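Local structure of AHL synthase (Burkholderia glumae, 3P2F) at residues A[17-22]-A[65-70]; A[45-50]-A[76-81]; A[53-58]-A[121-126]; A[69-74]-A[97-102]; A[138-143]-A[174-179]. The protein probably makes N-acyl-homoserine lactone quorum-sensing signals from fatty acyl-[ACP] and S-adenosyl-L-methionine, releasing S-methyl-5'-thioadenosine. The protein carries 3 engineered substitutions. All blocks are in the same frame, centred on the assembly; numbering follows the deposited sequence.

Interaction 1 (A[17-22]-A[65-70]); sequences AELGSY and CGCARL
The Tyr22 ring takes the sulfur of Cys67 at its edge. Cys67 SG lies nearly in the ring plane, 3.7 Å from Tyr22 CE2, in a Cys sulfur-aromatic contact. Gly66 N and the carbonyl carbon of Cys65 approach the hydroxyl end of the ring obliquely. This is helix-on-sheet packing in an alpha/beta fold related to the acetyltransferases. Helix 13-30 lies across strand 64-72, with the axes of the two short segments 9.5 Å apart and their directions at 101°.

Tyr22 CG is anti to the backbone N (chi1 178°). The ring therefore extends from the helix to the strand and brings its CE2 side to the sulfur. The phenol oxygen lies by the Cys65-Gly66 peptide and is hydrogen-bonded to Thr106 OG1. This fixes the hydroxyl end of a buried ring. The strand is irregular here: Cys65 and Gly66 both face Gly57 of strand 53-58, a classic beta bulge.

Leu19 sits one helical turn before Tyr22. It also touches Tyr54 and Leu56 of strand 53-58, so the helix bridges two neighbouring strands. Cys67 CB is thus held between the tyrosine and the leucine, with Leu19 CD1 3.7 Å from it.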
# COMPACT_ATOMS: atom_id res chain seq x y z
N ALA A 17 -1.69 14.67 11.37
CA ALA A 17 -1.65 15.93 10.66
C ALA A 17 -0.51 15.92 9.65
O ALA A 17 -0.66 16.40 8.52
CB ALA A 17 -1.48 17.09 11.65
N GLU A 18 0.61 15.33 10.05
CA GLU A 18 1.77 15.26 9.18
C GLU A 18 1.49 14.37 7.96
O GLU A 18 1.74 14.77 6.82
CB GLU A 18 2.98 14.74 9.96
CG GLU A 18 4.31 14.87 9.23
CD GLU A 18 5.48 14.44 10.09
OE1 GLU A 18 5.26 13.68 11.06
OE2 GLU A 18 6.62 14.86 9.79
N LEU A 19 0.97 13.17 8.21
CA LEU A 19 0.64 12.24 7.14
C LEU A 19 -0.43 12.85 6.24
O LEU A 19 -0.36 12.75 5.01
CB LEU A 19 0.14 10.91 7.72
CG LEU A 19 -0.47 9.92 6.72
CD1 LEU A 19 0.57 9.49 5.71
CD2 LEU A 19 -1.02 8.72 7.48
N GLY A 20 -1.42 13.48 6.87
CA GLY A 20 -2.49 14.11 6.13
C GLY A 20 -1.96 15.14 5.14
O GLY A 20 -2.42 15.21 4.01
N SER A 21 -0.99 15.93 5.58
CA SER A 21 -0.41 16.95 4.70
C SER A 21 0.35 16.31 3.55
O SER A 21 0.20 16.70 2.39
CB SER A 21 0.55 17.86 5.48
OG SER A 21 -0.16 18.61 6.44
N TYR A 22 1.19 15.33 3.88
CA TYR A 22 1.96 14.65 2.85
C TYR A 22 1.01 14.03 1.83
O TYR A 22 1.18 14.20 0.63
CB TYR A 22 2.85 13.57 3.45
CG TYR A 22 3.64 12.80 2.41
CD1 TYR A 22 4.80 13.34 1.85
CD2 TYR A 22 3.23 11.54 1.99
CE1 TYR A 22 5.52 12.64 0.88
CE2 TYR A 22 3.94 10.83 1.02
CZ TYR A 22 5.09 11.39 0.47
OH TYR A 22 5.79 10.69 -0.49
N CYS A 65 8.68 11.27 3.46
CA CYS A 65 9.00 11.19 2.05
C CYS A 65 8.41 9.92 1.45
O CYS A 65 8.86 9.44 0.41
CB CYS A 65 10.51 11.20 1.86
SG CYS A 65 11.34 9.89 2.77
N GLY A 66 7.41 9.37 2.14
CA GLY A 66 6.75 8.16 1.66
C GLY A 66 5.62 7.75 2.59
O GLY A 66 5.63 8.10 3.77
N CYS A 67 4.64 7.03 2.06
CA CYS A 67 3.53 6.57 2.89
C CYS A 67 2.85 5.36 2.27
O CYS A 67 3.00 5.08 1.08
CB CYS A 67 2.51 7.69 3.11
SG CYS A 67 1.47 8.12 1.67
N ALA A 68 2.11 4.64 3.11
CA ALA A 68 1.38 3.47 2.68
C ALA A 68 0.30 3.17 3.70
O ALA A 68 0.46 3.44 4.89
CB ALA A 68 2.30 2.28 2.53
N ARG A 69 -0.80 2.61 3.23
CA ARG A 69 -1.92 2.28 4.09
C ARG A 69 -2.30 0.82 3.89
O ARG A 69 -2.58 0.40 2.76
CB ARG A 69 -3.11 3.19 3.77
CG ARG A 69 -4.36 2.87 4.56
CD ARG A 69 -5.43 3.94 4.37
NE ARG A 69 -6.07 3.88 3.06
CZ ARG A 69 -7.01 4.73 2.66
NH1 ARG A 69 -7.42 5.71 3.47
NH2 ARG A 69 -7.56 4.60 1.45
N LEU A 70 -2.30 0.06 4.98
CA LEU A 70 -2.67 -1.36 4.94
C LEU A 70 -4.00 -1.57 5.66
O LEU A 70 -4.24 -0.98 6.71
CB LEU A 70 -1.59 -2.22 5.60
CG LEU A 70 -0.33 -2.57 4.81
CD1 LEU A 70 -0.74 -3.10 3.45
CD2 LEU A 70 0.57 -1.37 4.66

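Interaction 2 (A[45-50]-A[76-81])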
# COMPACT_ATOMS: atom_id res chain seq x y z
N ASP A 45 -10.07 9.65 3.79
CA ASP A 45 -11.38 9.13 3.42
C ASP A 45 -11.91 8.22 4.52
O ASP A 45 -11.36 8.16 5.62
CB ASP A 45 -11.30 8.35 2.10
CG ASP A 45 -10.31 7.20 2.14
OD1 ASP A 45 -10.01 6.69 3.24
OD2 ASP A 45 -9.83 6.80 1.06
N GLN A 46 -12.98 7.50 4.21
CA GLN A 46 -13.63 6.60 5.16
C GLN A 46 -12.80 5.39 5.56
O GLN A 46 -13.16 4.67 6.49
CB GLN A 46 -14.98 6.12 4.60
CG GLN A 46 -14.87 5.29 3.33
CD GLN A 46 -14.92 6.13 2.06
OE1 GLN A 46 -14.28 7.19 1.96
NE2 GLN A 46 -15.68 5.66 1.06
N TYR A 47 -11.69 5.15 4.87
CA TYR A 47 -10.85 4.00 5.20
C TYR A 47 -9.74 4.31 6.19
O TYR A 47 -8.95 3.44 6.55
CB TYR A 47 -10.30 3.39 3.91
CG TYR A 47 -11.43 3.00 2.99
CD1 TYR A 47 -12.35 2.02 3.37
CD2 TYR A 47 -11.67 3.70 1.81
CE1 TYR A 47 -13.48 1.75 2.62
CE2 TYR A 47 -12.80 3.45 1.05
CZ TYR A 47 -13.70 2.48 1.46
OH TYR A 47 -14.86 2.30 0.75
N ASP A 48 -9.68 5.57 6.62
CA ASP A 48 -8.70 6.00 7.61
C ASP A 48 -9.39 5.89 8.97
O ASP A 48 -10.10 6.80 9.39
CB ASP A 48 -8.26 7.44 7.34
CG ASP A 48 -7.37 7.57 6.11
OD1 ASP A 48 -6.32 6.90 6.08
OD2 ASP A 48 -7.71 8.33 5.18
N ARG A 49 -9.19 4.76 9.65
CA ARG A 49 -9.83 4.51 10.94
C ARG A 49 -8.79 4.20 12.02
O ARG A 49 -7.59 4.27 11.76
CB ARG A 49 -10.79 3.31 10.81
CG ARG A 49 -11.63 3.30 9.52
CD ARG A 49 -12.52 2.06 9.42
NE ARG A 49 -11.75 0.81 9.48
CZ ARG A 49 -11.67 -0.07 8.48
NH1 ARG A 49 -12.31 0.14 7.34
NH2 ARG A 49 -10.94 -1.16 8.63
N ASP A 50 -9.26 3.86 13.22
CA ASP A 50 -8.36 3.55 14.32
C ASP A 50 -7.58 2.26 14.10
O ASP A 50 -6.44 2.13 14.53
CB ASP A 50 -9.11 3.44 15.65
CG ASP A 50 -9.74 4.76 16.09
OD1 ASP A 50 -9.20 5.84 15.76
OD2 ASP A 50 -10.77 4.70 16.79
N PRO A 76 -14.11 -3.39 5.80
CA PRO A 76 -14.35 -2.54 4.62
C PRO A 76 -13.07 -1.95 4.04
O PRO A 76 -12.22 -1.44 4.77
CB PRO A 76 -15.28 -1.46 5.15
CG PRO A 76 -16.03 -2.17 6.28
CD PRO A 76 -14.92 -2.93 6.95
N TYR A 77 -12.92 -2.03 2.71
CA TYR A 77 -11.76 -1.44 2.07
C TYR A 77 -12.07 -0.78 0.73
O TYR A 77 -13.11 -1.03 0.11
CB TYR A 77 -10.59 -2.44 1.96
CG TYR A 77 -10.80 -3.69 1.12
CD1 TYR A 77 -11.52 -4.78 1.60
CD2 TYR A 77 -10.18 -3.81 -0.14
CE1 TYR A 77 -11.63 -5.97 0.86
CE2 TYR A 77 -10.28 -4.98 -0.88
CZ TYR A 77 -11.00 -6.06 -0.37
OH TYR A 77 -11.08 -7.24 -1.08
N LEU A 78 -11.16 0.08 0.31
CA LEU A 78 -11.26 0.87 -0.92
C LEU A 78 -11.58 0.11 -2.21
O LEU A 78 -12.53 0.46 -2.92
CB LEU A 78 -9.98 1.69 -1.07
CG LEU A 78 -9.85 2.73 -2.18
CD1 LEU A 78 -10.90 3.82 -2.01
CD2 LEU A 78 -8.46 3.33 -2.11
N LEU A 79 -10.80 -0.91 -2.53
CA LEU A 79 -11.01 -1.69 -3.75
C LEU A 79 -12.42 -2.31 -3.75
O LEU A 79 -13.18 -2.20 -4.72
CB LEU A 79 -9.97 -2.81 -3.83
CG LEU A 79 -9.46 -3.33 -5.18
CD1 LEU A 79 -8.95 -4.75 -4.97
CD2 LEU A 79 -10.53 -3.32 -6.24
N GLN A 80 -12.76 -2.96 -2.65
CA GLN A 80 -14.04 -3.62 -2.47
C GLN A 80 -15.29 -2.76 -2.71
O GLN A 80 -16.18 -3.17 -3.45
CB GLN A 80 -14.09 -4.22 -1.06
CG GLN A 80 -15.43 -4.78 -0.62
CD GLN A 80 -15.41 -5.10 0.86
OE1 GLN A 80 -15.22 -4.21 1.69
NE2 GLN A 80 -15.60 -6.37 1.21
N GLU A 81 -15.37 -1.59 -2.09
CA GLU A 81 -16.56 -0.76 -2.26
C GLU A 81 -16.48 0.48 -3.15
O GLU A 81 -17.51 1.10 -3.45
CB GLU A 81 -17.15 -0.38 -0.89
CG GLU A 81 -16.17 -0.23 0.24
CD GLU A 81 -16.86 -0.02 1.59
OE1 GLU A 81 -17.67 -0.89 1.99
OE2 GLU A 81 -16.60 1.00 2.25
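Tyr47 lays one ring face on the Tyr77-Leu78 peptide, where the first turn of helix 78-82 begins. Leu78 N is 3.5 Å above the ring plane and over its centre, while Tyr77 C lies toward the rim. The contact joins a type I beta turn, Asp45 to Asp48, to a helix start with Tyr77 at the N-cap position. Leu78 CD1 packs 3.6 Å from Tyr47 CE2, and the two side chains cross at about a right angle. The Glu81 carboxylate lies at the hydroxyl end of the ring, but crowding in the model makes details there doubtful.

Arg49 supplies a second link. Its NH1 donates to Pro76 O at 3.0 Å, nearly straight at 164°, with the oxygen in the guanidinium plane. The bend at chi3 (-58°) turns the guanidinium toward that carbonyl. Arg49 NH2 forms a salt bridge with Asp51, which gives the group a second anchor.

Further out, Gln46 CG covers the opposite face of the Tyr47 ring. Asp45 OD1 accepts from Tyr47 N at 2.8 Å, forming an Asx turn that holds the Tyr47 backbone in place. Asp48 N bonds to Asp45 O across the turn, and Asp48 OD2 braces it by accepting from Asp45 N through its anti lone pair at 3.0 Å.

Interaction 3 (A[53-58]-A[121-126])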
# COMPACT_ATOMS: atom_id res chain seq x y z
N VAL A 53 -3.57 0.56 9.52
CA VAL A 53 -2.14 0.51 9.74
C VAL A 53 -1.44 1.34 8.68
O VAL A 53 -1.77 1.26 7.49
CB VAL A 53 -1.62 -0.94 9.72
CG1 VAL A 53 -2.27 -1.69 8.60
CG2 VAL A 53 -0.11 -0.97 9.54
N TYR A 54 -0.48 2.17 9.11
CA TYR A 54 0.26 3.03 8.20
C TYR A 54 1.77 2.82 8.30
O TYR A 54 2.30 2.44 9.34
CB TYR A 54 0.01 4.51 8.50
CG TYR A 54 -1.43 4.95 8.43
CD1 TYR A 54 -2.03 5.26 7.21
CD2 TYR A 54 -2.21 5.04 9.59
CE1 TYR A 54 -3.37 5.64 7.14
CE2 TYR A 54 -3.54 5.42 9.54
CZ TYR A 54 -4.12 5.72 8.31
OH TYR A 54 -5.44 6.06 8.26
N VAL A 55 2.45 3.09 7.20
CA VAL A 55 3.90 3.02 7.19
C VAL A 55 4.33 4.34 6.57
O VAL A 55 3.81 4.73 5.53
CB VAL A 55 4.44 1.79 6.40
CG1 VAL A 55 3.36 1.21 5.53
CG2 VAL A 55 5.66 2.19 5.58
N LEU A 56 5.22 5.05 7.25
CA LEU A 56 5.70 6.33 6.75
C LEU A 56 7.20 6.27 6.56
O LEU A 56 7.91 5.65 7.35
CB LEU A 56 5.41 7.47 7.74
CG LEU A 56 4.07 7.65 8.47
CD1 LEU A 56 4.14 8.95 9.27
CD2 LEU A 56 2.92 7.70 7.49
N GLY A 57 7.66 6.91 5.50
CA GLY A 57 9.08 6.97 5.23
C GLY A 57 9.52 8.37 5.60
O GLY A 57 8.79 9.34 5.36
N ARG A 58 10.68 8.49 6.22
CA ARG A 58 11.20 9.79 6.62
C ARG A 58 12.61 9.95 6.06
O ARG A 58 13.37 8.98 6.01
CB ARG A 58 11.21 9.91 8.14
CG ARG A 58 9.82 9.97 8.76
CD ARG A 58 9.87 9.97 10.28
NE ARG A 58 8.54 10.04 10.89
CZ ARG A 58 7.78 11.13 10.95
NH1 ARG A 58 8.20 12.27 10.42
NH2 ARG A 58 6.59 11.08 11.53
N ARG A 121 11.07 0.78 -3.06
CA ARG A 121 11.53 -0.48 -2.48
C ARG A 121 11.45 -0.55 -0.95
O ARG A 121 10.89 -1.50 -0.40
CB ARG A 121 12.96 -0.74 -2.96
CG ARG A 121 13.46 -2.14 -2.71
CD ARG A 121 14.82 -2.33 -3.36
NE ARG A 121 15.33 -3.69 -3.21
CZ ARG A 121 15.85 -4.18 -2.08
NH1 ARG A 121 15.93 -3.42 -0.99
NH2 ARG A 121 16.30 -5.43 -2.05
N PRO A 122 11.99 0.46 -0.24
CA PRO A 122 11.95 0.46 1.22
C PRO A 122 10.52 0.50 1.74
O PRO A 122 10.17 -0.22 2.68
CB PRO A 122 12.71 1.74 1.60
CG PRO A 122 13.55 2.03 0.40
CD PRO A 122 12.65 1.68 -0.74
N MET A 123 9.70 1.35 1.14
CA MET A 123 8.29 1.49 1.53
C MET A 123 7.53 0.19 1.34
O MET A 123 6.74 -0.20 2.20
CB MET A 123 7.61 2.59 0.70
CG MET A 123 8.12 4.00 0.98
SD MET A 123 7.95 4.40 2.73
CE MET A 123 6.16 4.37 2.89
N LEU A 124 7.75 -0.49 0.22
CA LEU A 124 7.06 -1.75 -0.03
C LEU A 124 7.54 -2.84 0.92
O LEU A 124 6.75 -3.65 1.40
CB LEU A 124 7.27 -2.19 -1.49
CG LEU A 124 6.47 -3.41 -1.96
CD1 LEU A 124 4.97 -3.17 -1.73
CD2 LEU A 124 6.73 -3.65 -3.45
N ALA A 125 8.84 -2.85 1.21
CA ALA A 125 9.40 -3.86 2.11
C ALA A 125 8.74 -3.77 3.48
O ALA A 125 8.29 -4.78 4.03
CB ALA A 125 10.92 -3.67 2.23
N ALA A 126 8.69 -2.56 4.04
CA ALA A 126 8.06 -2.35 5.33
C ALA A 126 6.58 -2.72 5.22
O ALA A 126 6.01 -3.33 6.13
CB ALA A 126 8.20 -0.89 5.76
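Met123 crosses from helix 120-132 to Val55 and Gly57 on strand 53-58. The helix packs on one face of the central sheet of this acetyltransferase-like alpha/beta fold. The two short segments run roughly antiparallel, at 152°, with their axes 8.8 Å apart.

From CB the chain leaves with CG anti to the carbonyl carbon (chi1 -67°). It then bends at both chi2 and chi3, and this folded shape turns the thioether to the strand. SD rests on the backbone of Gly57, 3.7 Å from its N and 3.8 Å from its CA. Glycine has no side chain, so the sulfur can lie directly against the main chain. The terminal CE reaches further along the strand. It meets Val55 CG2 at 3.5 Å, a tight carbon pair, and lies 3.6 Å from Val55 O. The same methyl also packs on the backbone of Gly66 and Cys67 in the adjacent strand.

Phe103 of strand 97-105 touches Met123 too, so the methionine spans several strands. Leu56 points to the other face of the sheet, where helix 13-30 lies. One helical turn after Met123, Ala126 completes the contact with its CB 4.0 Å from Val55 CG2.

Interaction 4 (A[69-74]-A[97-102])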
# COMPACT_ATOMS: atom_id res chain seq x y z
N ARG A 69 -0.80 2.61 3.23
CA ARG A 69 -1.92 2.28 4.09
C ARG A 69 -2.30 0.82 3.89
O ARG A 69 -2.58 0.40 2.76
CB ARG A 69 -3.11 3.19 3.77
CG ARG A 69 -4.36 2.87 4.56
CD ARG A 69 -5.43 3.94 4.37
NE ARG A 69 -6.07 3.88 3.06
CZ ARG A 69 -7.01 4.73 2.66
NH1 ARG A 69 -7.42 5.71 3.47
NH2 ARG A 69 -7.56 4.60 1.45
N LEU A 70 -2.30 0.06 4.98
CA LEU A 70 -2.67 -1.36 4.94
C LEU A 70 -4.00 -1.57 5.66
O LEU A 70 -4.24 -0.98 6.71
CB LEU A 70 -1.59 -2.22 5.60
CG LEU A 70 -0.33 -2.57 4.81
CD1 LEU A 70 -0.74 -3.10 3.45
CD2 LEU A 70 0.57 -1.37 4.66
N LEU A 71 -4.84 -2.42 5.08
CA LEU A 71 -6.15 -2.73 5.65
C LEU A 71 -6.49 -4.20 5.47
O LEU A 71 -6.17 -4.79 4.44
CB LEU A 71 -7.24 -1.92 4.95
CG LEU A 71 -7.34 -0.41 5.19
CD1 LEU A 71 -8.40 0.16 4.26
CD2 LEU A 71 -7.70 -0.14 6.65
N PRO A 72 -7.14 -4.82 6.48
CA PRO A 72 -7.51 -6.23 6.37
C PRO A 72 -8.74 -6.31 5.46
O PRO A 72 -9.65 -5.50 5.59
CB PRO A 72 -7.82 -6.62 7.81
CG PRO A 72 -8.43 -5.35 8.35
CD PRO A 72 -7.52 -4.27 7.79
N THR A 73 -8.75 -7.27 4.54
CA THR A 73 -9.87 -7.41 3.63
C THR A 73 -11.14 -7.94 4.30
O THR A 73 -12.20 -7.96 3.67
CB THR A 73 -9.51 -8.32 2.44
OG1 THR A 73 -9.08 -9.60 2.92
CG2 THR A 73 -8.40 -7.69 1.60
N THR A 74 -11.04 -8.36 5.56
CA THR A 74 -12.20 -8.86 6.30
C THR A 74 -12.97 -7.67 6.86
O THR A 74 -13.99 -7.84 7.53
CB THR A 74 -11.79 -9.78 7.46
OG1 THR A 74 -10.88 -9.09 8.33
CG2 THR A 74 -11.13 -11.06 6.93
N VAL A 97 -5.48 -12.07 3.03
CA VAL A 97 -5.31 -10.97 2.08
C VAL A 97 -5.52 -9.61 2.73
O VAL A 97 -6.51 -9.39 3.41
CB VAL A 97 -6.31 -11.08 0.89
CG1 VAL A 97 -6.04 -9.96 -0.12
CG2 VAL A 97 -6.20 -12.44 0.23
N TRP A 98 -4.57 -8.70 2.50
CA TRP A 98 -4.65 -7.34 3.02
C TRP A 98 -4.59 -6.41 1.80
O TRP A 98 -3.98 -6.76 0.79
CB TRP A 98 -3.48 -7.03 3.96
CG TRP A 98 -3.69 -7.52 5.36
CD1 TRP A 98 -3.91 -8.81 5.75
CD2 TRP A 98 -3.77 -6.72 6.54
NE1 TRP A 98 -4.13 -8.86 7.10
CE2 TRP A 98 -4.05 -7.59 7.62
CE3 TRP A 98 -3.63 -5.35 6.81
CZ2 TRP A 98 -4.19 -7.15 8.93
CZ3 TRP A 98 -3.77 -4.90 8.12
CH2 TRP A 98 -4.05 -5.81 9.17
N GLU A 99 -5.23 -5.25 1.92
CA GLU A 99 -5.26 -4.27 0.84
C GLU A 99 -4.19 -3.21 1.02
O GLU A 99 -4.01 -2.67 2.11
CB GLU A 99 -6.62 -3.56 0.76
CG GLU A 99 -6.61 -2.44 -0.29
CD GLU A 99 -7.79 -1.51 -0.21
OE1 GLU A 99 -7.99 -0.90 0.87
OE2 GLU A 99 -8.51 -1.36 -1.22
N LEU A 100 -3.50 -2.89 -0.06
CA LEU A 100 -2.46 -1.88 -0.03
C LEU A 100 -3.04 -0.69 -0.79
O LEU A 100 -3.49 -0.84 -1.92
CB LEU A 100 -1.21 -2.39 -0.75
CG LEU A 100 0.15 -1.71 -0.60
CD1 LEU A 100 0.66 -1.30 -1.97
CD2 LEU A 100 0.07 -0.51 0.33
N SER A 101 -3.08 0.48 -0.15
CA SER A 101 -3.59 1.67 -0.83
C SER A 101 -2.81 2.90 -0.38
O SER A 101 -1.97 2.80 0.51
CB SER A 101 -5.09 1.85 -0.56
OG SER A 101 -5.34 2.07 0.81
N ARG A 102 -3.07 4.05 -0.99
CA ARG A 102 -2.39 5.28 -0.61
C ARG A 102 -0.89 5.04 -0.53
O ARG A 102 -0.23 5.46 0.41
CB ARG A 102 -2.89 5.74 0.76
CG ARG A 102 -3.76 6.96 0.74
CD ARG A 102 -4.75 6.89 -0.38
NE ARG A 102 -5.72 7.98 -0.32
CZ ARG A 102 -6.88 7.95 -0.96
NH1 ARG A 102 -7.19 6.91 -1.71
NH2 ARG A 102 -7.74 8.96 -0.84
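Arg69 and Ser101 are joined through their side chains by two torsion choices. Arg69 leaves the strand with CG opposite its backbone N (chi1 176°), then kinks at chi3 (74°). Ser101 OG sits between its own N and carbonyl carbon. Arg69 NE and Ser101 OG thereby meet at 3.0 Å in a nearly straight hydrogen bond, with OG in the guanidinium plane. A weak bond from NH2 reaches the same OG. Arg102 runs alongside, its guanidinium moderately tilted against that of Arg69. Carboxylates gather round the pair: Asp45 and Asp48 hold Arg69 NH1, and Glu43 holds Arg102.

On the other face of the sheet, Trp98 takes Pro72 over its ring. Pro72 CB is 3.9 Å from the centroid of the six-membered ring, 15° off the normal, a CH-pi contact. Leu70 CB packs on Trp98 CE3 at 3.9 Å.

The backbones hold these faces in register. Arg69 with Ser101 and Leu71 with Glu99 are hydrogen-bonded pairs. Past the end of the strand, Thr73 grips Val97 O twice: its N lies in the carbonyl plane, and its OG1 comes from above that plane at 2.6 Å. Thr73 OG1 also bonds to Ser94 N. Glu99 OE2 accepts from Leu79 N, tying the start of helix 78-82 to the strand.

This is an antiparallel strand pair in the central sheet of the acetyltransferase-like fold. The Arg69, Glu99 and Ser101 face, with Arg102 beside it, probably borders the S-adenosylmethionine site, as in related autoinducer synthases.

Interaction 5 (A[138-143]-A[174-179]); sequences QLIGVT and ACWIDI
Trp176 is packed between Gln138 and Ile140, one on each ring face. The two strands form an antiparallel pair in the mixed central sheet of the acetyltransferase-like fold. Ile140 CD1 makes a CH-pi contact, 3.9 Å from the centroid of the five-membered ring. On the opposite face Gln138 NE2 lies 3.8 Å above the plane, toward the rim, and the amide is only 5° from parallel to the ring. The indole NE1 is buried with no polar partner in the model.

The other sheet face is closed by apolar side chains: Leu139 CB meets Ile177 CB at 4.0 Å, and Leu139 also packs on Val128 and Ala131 of helix 120-132. Ile179 adds to this layer, reaching Leu139 CG with its CD1 and touching the same helix.

The Gln138-Asp178 end is more open: both residues are partly exposed, as is Trp176, whose ring meets that of His159. Gln138 NE2 donates to Asp178 OD1 at 2.7 Å, although crowding makes the place of that oxygen less sure. Beyond Ile140, Val142 and Ala174 form a non-hydrogen-bonded pair that meets only through the main chain, CA to CA at 4.5 Å.

Four main-chain hydrogen bonds fix the register, two at Leu139-Ile177 and two at Gly141-Cys175. Gly141 O takes a second donor: Cys175 N at 2.9 Å and Thr143 OG1 at 3.1 Å reach it from opposite faces of its carbonyl plane.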
# COMPACT_ATOMS: atom_id res chain seq x y z
N GLN A 138 -1.01 -12.45 0.80
CA GLN A 138 -1.09 -11.67 -0.43
C GLN A 138 -1.54 -10.24 -0.14
O GLN A 138 -2.16 -9.97 0.89
CB GLN A 138 -2.12 -12.28 -1.40
CG GLN A 138 -1.71 -13.56 -2.09
CD GLN A 138 -2.80 -14.06 -3.02
OE1 GLN A 138 -3.88 -14.44 -2.58
NE2 GLN A 138 -2.53 -14.04 -4.32
N LEU A 139 -1.20 -9.35 -1.06
CA LEU A 139 -1.62 -7.96 -0.97
C LEU A 139 -2.40 -7.70 -2.25
O LEU A 139 -2.08 -8.25 -3.31
CB LEU A 139 -0.42 -7.01 -0.90
CG LEU A 139 0.44 -7.07 0.36
CD1 LEU A 139 1.48 -5.97 0.28
CD2 LEU A 139 -0.43 -6.91 1.61
N ILE A 140 -3.44 -6.88 -2.15
CA ILE A 140 -4.23 -6.52 -3.31
C ILE A 140 -4.54 -5.05 -3.18
O ILE A 140 -4.68 -4.53 -2.08
CB ILE A 140 -5.55 -7.33 -3.38
CG1 ILE A 140 -6.19 -7.15 -4.76
CG2 ILE A 140 -6.52 -6.88 -2.28
CD1 ILE A 140 -7.31 -8.13 -5.04
N GLY A 141 -4.62 -4.36 -4.31
CA GLY A 141 -4.93 -2.95 -4.28
C GLY A 141 -4.93 -2.33 -5.66
O GLY A 141 -4.31 -2.87 -6.59
N VAL A 142 -5.66 -1.22 -5.81
CA VAL A 142 -5.71 -0.51 -7.07
C VAL A 142 -4.33 0.09 -7.22
O VAL A 142 -3.86 0.79 -6.33
CB VAL A 142 -6.76 0.61 -7.06
CG1 VAL A 142 -6.71 1.39 -8.37
CG2 VAL A 142 -8.15 0.02 -6.84
N THR A 143 -3.69 -0.18 -8.34
CA THR A 143 -2.34 0.30 -8.56
C THR A 143 -2.18 1.03 -9.88
O THR A 143 -2.74 0.64 -10.90
CB THR A 143 -1.35 -0.87 -8.54
OG1 THR A 143 -1.54 -1.63 -7.34
CG2 THR A 143 0.09 -0.36 -8.60
N ALA A 174 -6.22 -3.44 -10.91
CA ALA A 174 -6.30 -4.12 -9.63
C ALA A 174 -5.07 -5.03 -9.69
O ALA A 174 -4.89 -5.79 -10.64
CB ALA A 174 -7.57 -4.94 -9.54
N CYS A 175 -4.22 -4.93 -8.68
CA CYS A 175 -3.00 -5.71 -8.67
C CYS A 175 -2.78 -6.52 -7.41
O CYS A 175 -3.11 -6.10 -6.30
CB CYS A 175 -1.82 -4.77 -8.92
SG CYS A 175 -0.18 -5.54 -8.86
N TRP A 176 -2.23 -7.71 -7.60
CA TRP A 176 -1.91 -8.61 -6.51
C TRP A 176 -0.41 -8.64 -6.33
O TRP A 176 0.34 -8.36 -7.26
CB TRP A 176 -2.36 -10.04 -6.82
CG TRP A 176 -3.57 -10.49 -6.09
CD1 TRP A 176 -3.80 -10.43 -4.74
CD2 TRP A 176 -4.72 -11.11 -6.66
NE1 TRP A 176 -5.01 -10.98 -4.43
CE2 TRP A 176 -5.60 -11.41 -5.59
CE3 TRP A 176 -5.09 -11.45 -7.96
CZ2 TRP A 176 -6.83 -12.03 -5.79
CZ3 TRP A 176 -6.30 -12.07 -8.16
CH2 TRP A 176 -7.16 -12.36 -7.08
N ILE A 177 0.01 -8.98 -5.12
CA ILE A 177 1.41 -9.15 -4.79
C ILE A 177 1.41 -10.38 -3.89
O ILE A 177 0.80 -10.36 -2.81
CB ILE A 177 1.98 -7.96 -3.99
CG1 ILE A 177 2.15 -6.74 -4.89
CG2 ILE A 177 3.34 -8.35 -3.40
CD1 ILE A 177 2.63 -5.51 -4.13
N ASP A 178 2.05 -11.45 -4.33
CA ASP A 178 2.12 -12.65 -3.51
C ASP A 178 3.27 -12.51 -2.53
O ASP A 178 4.37 -12.09 -2.90
CB ASP A 178 2.33 -13.91 -4.36
CG ASP A 178 1.09 -14.32 -5.12
OD1 ASP A 178 0.05 -13.63 -5.00
OD2 ASP A 178 1.14 -15.35 -5.84
N ILE A 179 3.02 -12.84 -1.27
CA ILE A 179 4.08 -12.77 -0.28
C ILE A 179 4.73 -14.15 -0.23
O ILE A 179 4.53 -14.92 0.70
CB ILE A 179 3.52 -12.36 1.09
CG1 ILE A 179 2.82 -10.99 0.96
CG2 ILE A 179 4.65 -12.28 2.11
CD1 ILE A 179 2.07 -10.56 2.21

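Overall arrangement
From the N terminus, helix 13-30 opens interaction 1, which closes on strand 64-72. Interaction 2 opens inside that loop, at 45-50, and closes later, on helix 78-82, so the two cross. Interaction 3 starts on strand 53-58 and crosses both before closing on helix 120-132. Interaction 4 is nested within the loop of interaction 3, crosses interaction 2 and starts on Arg69 and Leu70, where interaction 1 ends. Interaction 5 follows all the others and closes the far side of the sheet. Strand 97-105 bonds to strand 138-144, linking interactions 4 and 5. Arg69 joins interactions 1, 2 and 4 through Asp45 and Asp48. Interactions 1 and 3 place helices on opposite faces of the sheet.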